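Local coordinates for EF0056 (Enterococcus faecalis, PDB 6ORI), which is of unknown function but is an enterococcal surface protein with an immunoglobulin-like N-terminal region, possibly concerned with biofilm formation, at residues L246-N251 against R338-R343; F252-S257 against I330-A335; P262-Y267 against S320-D325. All coordinates share one frame; numbering follows the deposited sequence.

Contact 1 (L246-N251 against R338-R343)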
# COMPACT_ATOMS: atom_id res chain seq x y z
N LEU A 246 -2.58 7.38 2.75
CA LEU A 246 -3.53 7.44 3.85
C LEU A 246 -4.94 7.52 3.30
O LEU A 246 -5.26 8.41 2.50
CB LEU A 246 -3.26 8.66 4.74
CG LEU A 246 -1.85 8.68 5.34
CD1 LEU A 246 -1.66 9.96 6.10
CD2 LEU A 246 -1.64 7.52 6.25
N THR A 247 -5.75 6.55 3.69
CA THR A 247 -7.16 6.47 3.33
C THR A 247 -7.95 7.09 4.46
O THR A 247 -7.84 6.63 5.61
CB THR A 247 -7.52 4.98 3.19
OG1 THR A 247 -6.70 4.38 2.17
CG2 THR A 247 -9.00 4.77 2.93
N LYS A 248 -8.73 8.11 4.17
CA LYS A 248 -9.50 8.78 5.20
C LYS A 248 -10.79 8.06 5.56
O LYS A 248 -11.33 7.29 4.77
CB LYS A 248 -9.84 10.19 4.75
CG LYS A 248 -8.64 11.10 4.56
CD LYS A 248 -9.09 12.52 4.17
CE LYS A 248 -7.93 13.44 3.91
NZ LYS A 248 -8.42 14.84 3.68
N GLU A 249 -11.29 8.35 6.74
CA GLU A 249 -12.60 7.91 7.17
C GLU A 249 -13.68 8.87 6.64
O GLU A 249 -14.70 8.43 6.09
CB GLU A 249 -12.63 7.86 8.71
CG GLU A 249 -13.93 7.35 9.31
CD GLU A 249 -14.15 5.88 9.06
OE1 GLU A 249 -13.17 5.16 8.72
OE2 GLU A 249 -15.31 5.43 9.22
N LYS A 250 -13.44 10.17 6.80
CA LYS A 250 -14.36 11.21 6.33
C LYS A 250 -13.55 12.24 5.51
O LYS A 250 -12.90 11.86 4.54
CB LYS A 250 -15.09 11.86 7.51
CG LYS A 250 -15.98 10.91 8.29
CD LYS A 250 -17.27 10.64 7.57
CE LYS A 250 -18.48 10.78 8.50
NZ LYS A 250 -18.30 10.07 9.80
N ASN A 251 -13.54 13.52 5.90
CA ASN A 251 -12.94 14.58 5.11
C ASN A 251 -11.97 15.44 5.96
O ASN A 251 -12.04 16.67 5.96
CB ASN A 251 -14.02 15.47 4.46
CG ASN A 251 -14.85 16.21 5.47
OD1 ASN A 251 -15.07 15.73 6.58
ND2 ASN A 251 -15.27 17.41 5.11
N ARG A 338 -10.71 12.83 -0.22
CA ARG A 338 -9.67 12.22 -1.05
C ARG A 338 -8.48 11.78 -0.20
O ARG A 338 -8.18 12.38 0.85
CB ARG A 338 -9.21 13.17 -2.14
CG ARG A 338 -10.21 13.35 -3.25
CD ARG A 338 -9.80 14.38 -4.31
NE ARG A 338 -9.81 15.74 -3.78
CZ ARG A 338 -8.76 16.43 -3.37
NH1 ARG A 338 -7.53 15.93 -3.43
NH2 ARG A 338 -8.94 17.66 -2.89
N PRO A 339 -7.77 10.76 -0.66
CA PRO A 339 -6.62 10.24 0.11
C PRO A 339 -5.41 11.14 -0.01
O PRO A 339 -5.34 12.08 -0.81
CB PRO A 339 -6.33 8.90 -0.56
CG PRO A 339 -6.85 9.06 -1.94
CD PRO A 339 -8.06 9.94 -1.84
N ILE A 340 -4.44 10.83 0.84
CA ILE A 340 -3.19 11.55 0.94
C ILE A 340 -2.05 10.62 0.54
O ILE A 340 -2.04 9.46 0.93
CB ILE A 340 -2.98 12.00 2.38
CG1 ILE A 340 -4.09 12.98 2.79
CG2 ILE A 340 -1.57 12.56 2.58
CD1 ILE A 340 -4.20 13.22 4.27
N VAL A 341 -1.09 11.13 -0.20
CA VAL A 341 0.13 10.41 -0.52
C VAL A 341 1.32 11.25 -0.09
O VAL A 341 1.42 12.41 -0.51
CB VAL A 341 0.24 10.07 -2.02
CG1 VAL A 341 1.56 9.40 -2.34
CG2 VAL A 341 -0.89 9.16 -2.44
N VAL A 342 2.16 10.67 0.76
CA VAL A 342 3.43 11.25 1.20
C VAL A 342 4.49 10.41 0.53
O VAL A 342 4.49 9.20 0.68
CB VAL A 342 3.56 11.18 2.74
CG1 VAL A 342 4.89 11.76 3.21
CG2 VAL A 342 2.39 11.91 3.40
N ARG A 343 5.39 11.04 -0.20
CA ARG A 343 6.38 10.31 -0.98
C ARG A 343 7.78 10.53 -0.42
O ARG A 343 8.20 11.69 -0.20
CB ARG A 343 6.29 10.72 -2.45
CG ARG A 343 7.42 10.16 -3.29
CD ARG A 343 7.12 10.34 -4.76
NE ARG A 343 5.95 9.54 -5.12
CZ ARG A 343 5.12 9.79 -6.13
NH1 ARG A 343 5.30 10.84 -6.90
NH2 ARG A 343 4.08 8.99 -6.34

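Contact 2 (F252-S257 against I330-A335)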
# COMPACT_ATOMS: atom_id res chain seq x y z
N PHE A 252 -11.07 14.77 6.66
CA PHE A 252 -10.13 15.43 7.58
C PHE A 252 -9.46 16.67 7.00
O PHE A 252 -9.00 16.67 5.86
CB PHE A 252 -9.04 14.43 7.97
CG PHE A 252 -8.05 14.95 8.98
CD1 PHE A 252 -8.46 15.29 10.26
CD2 PHE A 252 -6.72 15.06 8.66
CE1 PHE A 252 -7.55 15.72 11.21
CE2 PHE A 252 -5.79 15.48 9.61
CZ PHE A 252 -6.22 15.82 10.87
N SER A 253 -9.44 17.72 7.81
CA SER A 253 -8.59 18.87 7.59
C SER A 253 -7.57 18.98 8.73
O SER A 253 -7.94 19.16 9.89
CB SER A 253 -9.42 20.14 7.56
OG SER A 253 -8.58 21.29 7.67
N TYR A 254 -6.29 18.89 8.38
CA TYR A 254 -5.24 19.09 9.38
C TYR A 254 -5.28 20.48 9.98
O TYR A 254 -5.21 20.64 11.19
CB TYR A 254 -3.87 18.84 8.76
CG TYR A 254 -2.70 19.02 9.71
CD1 TYR A 254 -2.25 17.96 10.50
CD2 TYR A 254 -2.02 20.23 9.80
CE1 TYR A 254 -1.18 18.12 11.38
CE2 TYR A 254 -0.94 20.40 10.66
CZ TYR A 254 -0.53 19.33 11.45
OH TYR A 254 0.55 19.42 12.30
N SER A 255 -5.40 21.47 9.12
CA SER A 255 -5.38 22.87 9.53
C SER A 255 -6.48 23.18 10.53
O SER A 255 -6.24 23.86 11.53
CB SER A 255 -5.52 23.75 8.29
OG SER A 255 -4.41 23.55 7.44
N THR A 256 -7.68 22.69 10.27
CA THR A 256 -8.80 23.02 11.15
C THR A 256 -8.91 22.10 12.37
O THR A 256 -9.30 22.55 13.44
CB THR A 256 -10.14 23.02 10.42
OG1 THR A 256 -10.48 21.70 10.01
CG2 THR A 256 -10.09 23.92 9.21
N SER A 257 -8.52 20.84 12.24
CA SER A 257 -8.93 19.83 13.20
C SER A 257 -7.82 19.05 13.91
O SER A 257 -8.08 18.41 14.92
CB SER A 257 -9.84 18.81 12.50
OG SER A 257 -10.96 19.46 11.92
N ILE A 330 3.02 18.24 3.46
CA ILE A 330 2.07 17.19 3.09
C ILE A 330 0.80 17.85 2.57
O ILE A 330 0.28 18.75 3.21
CB ILE A 330 1.72 16.30 4.29
CG1 ILE A 330 2.95 15.55 4.80
CG2 ILE A 330 0.56 15.34 3.98
CD1 ILE A 330 2.74 14.80 6.14
N ASP A 331 0.29 17.37 1.43
CA ASP A 331 -1.01 17.81 0.95
C ASP A 331 -2.03 16.90 1.63
O ASP A 331 -2.20 15.73 1.26
CB ASP A 331 -1.10 17.77 -0.57
CG ASP A 331 -2.37 18.42 -1.09
OD1 ASP A 331 -3.40 18.38 -0.39
OD2 ASP A 331 -2.35 18.98 -2.20
N PHE A 332 -2.70 17.43 2.64
CA PHE A 332 -3.68 16.66 3.40
C PHE A 332 -5.03 16.58 2.71
O PHE A 332 -5.96 15.98 3.27
CB PHE A 332 -3.87 17.27 4.78
CG PHE A 332 -2.80 16.92 5.77
CD1 PHE A 332 -2.90 15.79 6.56
CD2 PHE A 332 -1.68 17.74 5.92
CE1 PHE A 332 -1.92 15.48 7.49
CE2 PHE A 332 -0.70 17.41 6.83
CZ PHE A 332 -0.83 16.27 7.60
N ALA A 333 -5.16 17.16 1.52
CA ALA A 333 -6.46 17.23 0.84
C ALA A 333 -7.48 17.79 1.83
O ALA A 333 -8.52 17.17 2.06
CB ALA A 333 -6.87 15.85 0.31
N ASN A 334 -7.17 18.94 2.43
CA ASN A 334 -7.94 19.46 3.54
C ASN A 334 -9.41 19.62 3.18
O ASN A 334 -9.75 20.17 2.12
CB ASN A 334 -7.40 20.81 4.06
CG ASN A 334 -6.09 20.69 4.86
OD1 ASN A 334 -5.84 19.75 5.63
ND2 ASN A 334 -5.24 21.70 4.69
N ALA A 335 -10.26 19.10 4.06
CA ALA A 335 -11.72 19.18 3.96
C ALA A 335 -12.31 18.33 2.84
O ALA A 335 -13.50 18.42 2.56
CB ALA A 335 -12.17 20.63 3.85

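Contact 3 (P262-Y267 against S320-D325)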
# COMPACT_ATOMS: atom_id res chain seq x y z
N PRO A 262 2.58 20.10 16.55
CA PRO A 262 2.60 19.65 15.17
C PRO A 262 2.82 18.15 15.06
O PRO A 262 3.53 17.52 15.84
CB PRO A 262 3.77 20.44 14.58
CG PRO A 262 4.72 20.57 15.73
CD PRO A 262 3.84 20.75 16.95
N TRP A 263 2.18 17.58 14.06
CA TRP A 263 2.40 16.17 13.78
C TRP A 263 3.73 15.97 13.07
O TRP A 263 4.31 16.90 12.50
CB TRP A 263 1.31 15.61 12.89
CG TRP A 263 -0.04 15.45 13.54
CD1 TRP A 263 -0.42 15.82 14.80
CD2 TRP A 263 -1.18 14.86 12.93
NE1 TRP A 263 -1.75 15.50 15.01
CE2 TRP A 263 -2.23 14.91 13.86
CE3 TRP A 263 -1.42 14.29 11.68
CZ2 TRP A 263 -3.50 14.41 13.58
CZ3 TRP A 263 -2.68 13.80 11.39
CH2 TRP A 263 -3.71 13.88 12.35
N TYR A 264 4.19 14.72 13.12
CA TYR A 264 5.41 14.29 12.44
C TYR A 264 5.08 13.26 11.39
O TYR A 264 4.23 12.38 11.61
CB TYR A 264 6.41 13.69 13.42
CG TYR A 264 7.08 14.71 14.31
CD1 TYR A 264 6.33 15.45 15.21
CD2 TYR A 264 8.43 14.98 14.20
CE1 TYR A 264 6.92 16.40 16.04
CE2 TYR A 264 9.03 15.93 15.04
CZ TYR A 264 8.26 16.64 15.94
OH TYR A 264 8.86 17.59 16.75
N ALA A 265 5.76 13.37 10.26
CA ALA A 265 5.81 12.33 9.24
C ALA A 265 6.99 11.44 9.57
O ALA A 265 8.10 11.94 9.77
CB ALA A 265 5.98 13.00 7.87
N ASN A 266 6.74 10.14 9.65
CA ASN A 266 7.74 9.15 10.07
C ASN A 266 7.97 8.11 9.01
O ASN A 266 7.04 7.72 8.30
CB ASN A 266 7.30 8.37 11.34
CG ASN A 266 7.13 9.25 12.53
OD1 ASN A 266 8.05 9.35 13.35
ND2 ASN A 266 5.99 9.89 12.64
N TYR A 267 9.21 7.64 8.92
CA TYR A 267 9.60 6.66 7.92
C TYR A 267 10.69 5.81 8.52
O TYR A 267 11.49 6.27 9.34
CB TYR A 267 10.04 7.36 6.61
CG TYR A 267 10.91 8.57 6.88
CD1 TYR A 267 10.37 9.80 7.15
CD2 TYR A 267 12.29 8.45 6.92
CE1 TYR A 267 11.18 10.91 7.46
CE2 TYR A 267 13.09 9.53 7.22
CZ TYR A 267 12.54 10.76 7.49
OH TYR A 267 13.35 11.83 7.82
N SER A 320 12.13 11.26 11.01
CA SER A 320 10.89 11.99 11.06
C SER A 320 11.12 13.44 10.76
O SER A 320 12.25 13.93 10.84
CB SER A 320 10.21 11.83 12.41
OG SER A 320 10.94 12.49 13.44
N ILE A 321 10.05 14.12 10.40
CA ILE A 321 10.09 15.55 10.11
C ILE A 321 8.77 16.16 10.52
O ILE A 321 7.75 15.52 10.46
CB ILE A 321 10.42 15.85 8.65
CG1 ILE A 321 10.64 17.37 8.47
CG2 ILE A 321 9.35 15.25 7.73
CD1 ILE A 321 11.40 17.73 7.23
N THR A 322 8.85 17.39 11.01
CA THR A 322 7.67 18.18 11.30
C THR A 322 7.82 19.57 10.69
O THR A 322 8.86 19.91 10.09
CB THR A 322 7.41 18.26 12.80
OG1 THR A 322 6.11 18.83 13.00
CG2 THR A 322 8.42 19.12 13.52
N ASP A 323 6.80 20.39 10.90
CA ASP A 323 6.80 21.79 10.53
C ASP A 323 5.75 22.47 11.38
O ASP A 323 4.75 21.87 11.73
CB ASP A 323 6.47 21.98 9.04
CG ASP A 323 6.86 23.37 8.53
OD1 ASP A 323 6.07 24.32 8.69
OD2 ASP A 323 8.00 23.56 8.03
N ASN A 324 5.96 23.74 11.71
CA ASN A 324 4.93 24.47 12.44
C ASN A 324 3.66 24.66 11.63
O ASN A 324 2.63 24.96 12.20
CB ASN A 324 5.48 25.78 12.99
CG ASN A 324 6.58 25.55 14.01
OD1 ASN A 324 7.75 25.92 13.80
ND2 ASN A 324 6.23 24.88 15.07
N ASP A 325 3.76 24.47 10.32
CA ASP A 325 2.59 24.27 9.47
C ASP A 325 2.85 23.09 8.53
O ASP A 325 3.41 23.24 7.44
CB ASP A 325 2.21 25.51 8.67
CG ASP A 325 0.98 25.29 7.82
OD1 ASP A 325 0.40 24.18 7.86
OD2 ASP A 325 0.58 26.24 7.10
O HOH W 1 14.50 14.09 8.83

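Contact 1 (L246-N251 against R338-R343)
The ammonium group of Lys248 is gripped by three backbone carbonyls, those of Phe252, Phe332 and Ser336, and to get there its chain runs past Arg338 and Ile340. This happens where strands 239-248 and 340-348 pair side by side in the five-stranded antiparallel sheet of what is probably an immunoglobulin-like domain. Lysine suits the place because its long apolar shaft can be buried while NZ, at the tip, meets a cluster of backbone oxygens. With the chain fully extended beyond CG (chi2 -178°), CE passes 3.2 Å from Arg338 O. The lysine side chain crosses that of Ile340 at about a right angle, CE lying 3.8 Å from Ile340 CD1.

Leu246 and Ile340 form the antiparallel hydrogen-bonded pair. Leu246 N donates to Ile340 O over 2.8 Å, and Ile340 N returns a bond of 3.0 Å to Leu246 O, both nearly straight. The two side chains stand on one face of the sheet, together with Phe211, where branched hydrocarbon fits a buried setting; CB of Leu246 is 4.1 Å from CB of Ile340. On the other face Thr247 OG1 bonds to Asp33, tying the sheet to strand 31-38. Pro339 has no N-H to offer a neighbouring strand, yet its ring still packs here, with CB 3.3 Å from Leu246 O.

Contact 2 (F252-S257 against I330-A335)
The Phe332 ring is sandwiched: Tyr254 CB sits over the centre of one face, 3.7 Å from the centroid, and Ile330 CG2 covers the opposite face nearer the rim. Beyond that CB the Tyr254 ring continues as an offset stack on Phe332, the planes 17° apart. With CG anti to the backbone N (chi1 -180°), the tyrosine ring slides past the phenylalanine, and its CD1 comes 3.6 Å from Phe332 CZ. Phe252 brings a ring edge, CE2 lying 4.2 Å from Phe332 CD1, while Tyr254 N stands 3.6 Å above the Phe252 plane, toward the rim. Tyrosine serves because its hydroxyl can leave this apolar group and bond to Trp263 N.

Polar bonds fasten the backbones beside the rings. Tyr254 N donates to Asn334 OD1 over 2.9 Å, arriving 39° above the amide plane, and Ala335 N gives Phe252 O a longer bond of 3.3 Å. Asparagine thus supplies an acceptor to a backbone N-H at the start of a helix, where no preceding turn can do so. Ser253, small and polar, does the same from within: its OG accepts from Thr256 N. The arrangement is that of an N-capped single helical turn, 254-257, held against a connecting loop.

Contact 3 (P262-Y267 against S320-D325)
Backbone bonding comes first: Ala265 and Ile321 are an antiparallel hydrogen-bonded pair, Ala265 N reaching Ile321 O at 2.9 Å and Ile321 N reaching Ala265 O at 3.0 Å. Asn266 and Ser320 follow as a non-hydrogen-bonded pair, with Asn266 OD1 against Ser320 CB while ND2 bonds to Ser382 OG on strand 375-382.

Among the side-chain polar contacts, Thr322 OG1 donates to Trp263 O over 2.7 Å, coming from 40° above the carbonyl plane. The hydroxyl stands anti to the backbone N (chi1 -170°), which turns it to the neighbouring chain just before strand 264-269 begins. A threonine fits here, because its other branch is left for packing. Pro262, preceded by a cis peptide, lies beside the hydroxyl, CB 3.3 Å from Thr322 OG1. Asp323 OD1 accepts from Asp325 N in an Asx turn and also meets Lys328 in a salt bridge.

CH-pi and apolar contacts complete the join. Thr322 CB lies over the centre of the Tyr264 ring, 3.5 Å from the centroid, and CG2 stays over the same face beside CZ. On the opposite face the short Ala265 side chain lets Ile321 CG2 approach its CB to 4.1 Å, and both residues touch Met282 on strand 277-284 of the five-stranded sheet. Strand 318-322 is one of the two outer strands of a four-stranded antiparallel sheet, consistent with the edge of an immunoglobulin-like beta sandwich.

How the contacts relate
Contacts 1 and 3 are both antiparallel strand pairings, but in different sheets, their centres about 16 Å apart and without touching. Contact 1 is buried, and its distinctive feature is a buried lysine ammonium held by backbone carbonyls; contact 3, at a sheet edge, is partly exposed and leans on a threonine hydroxyl, a proline and a tyrosine face. Contact 2 contains no strand and is mostly buried, with Ser255 and Ala335 exposed. It joins the chain leaving strand 239-248 to the loop entering strand 340-348. Asn251 ND2 reaches Ala335 O at 3.3 Å, and its rings connect to Phe211 of the five-stranded sheet and to Trp263, next to strand 264-269. Along the chain, contact 3 is nested within contact 2, itself within contact 1.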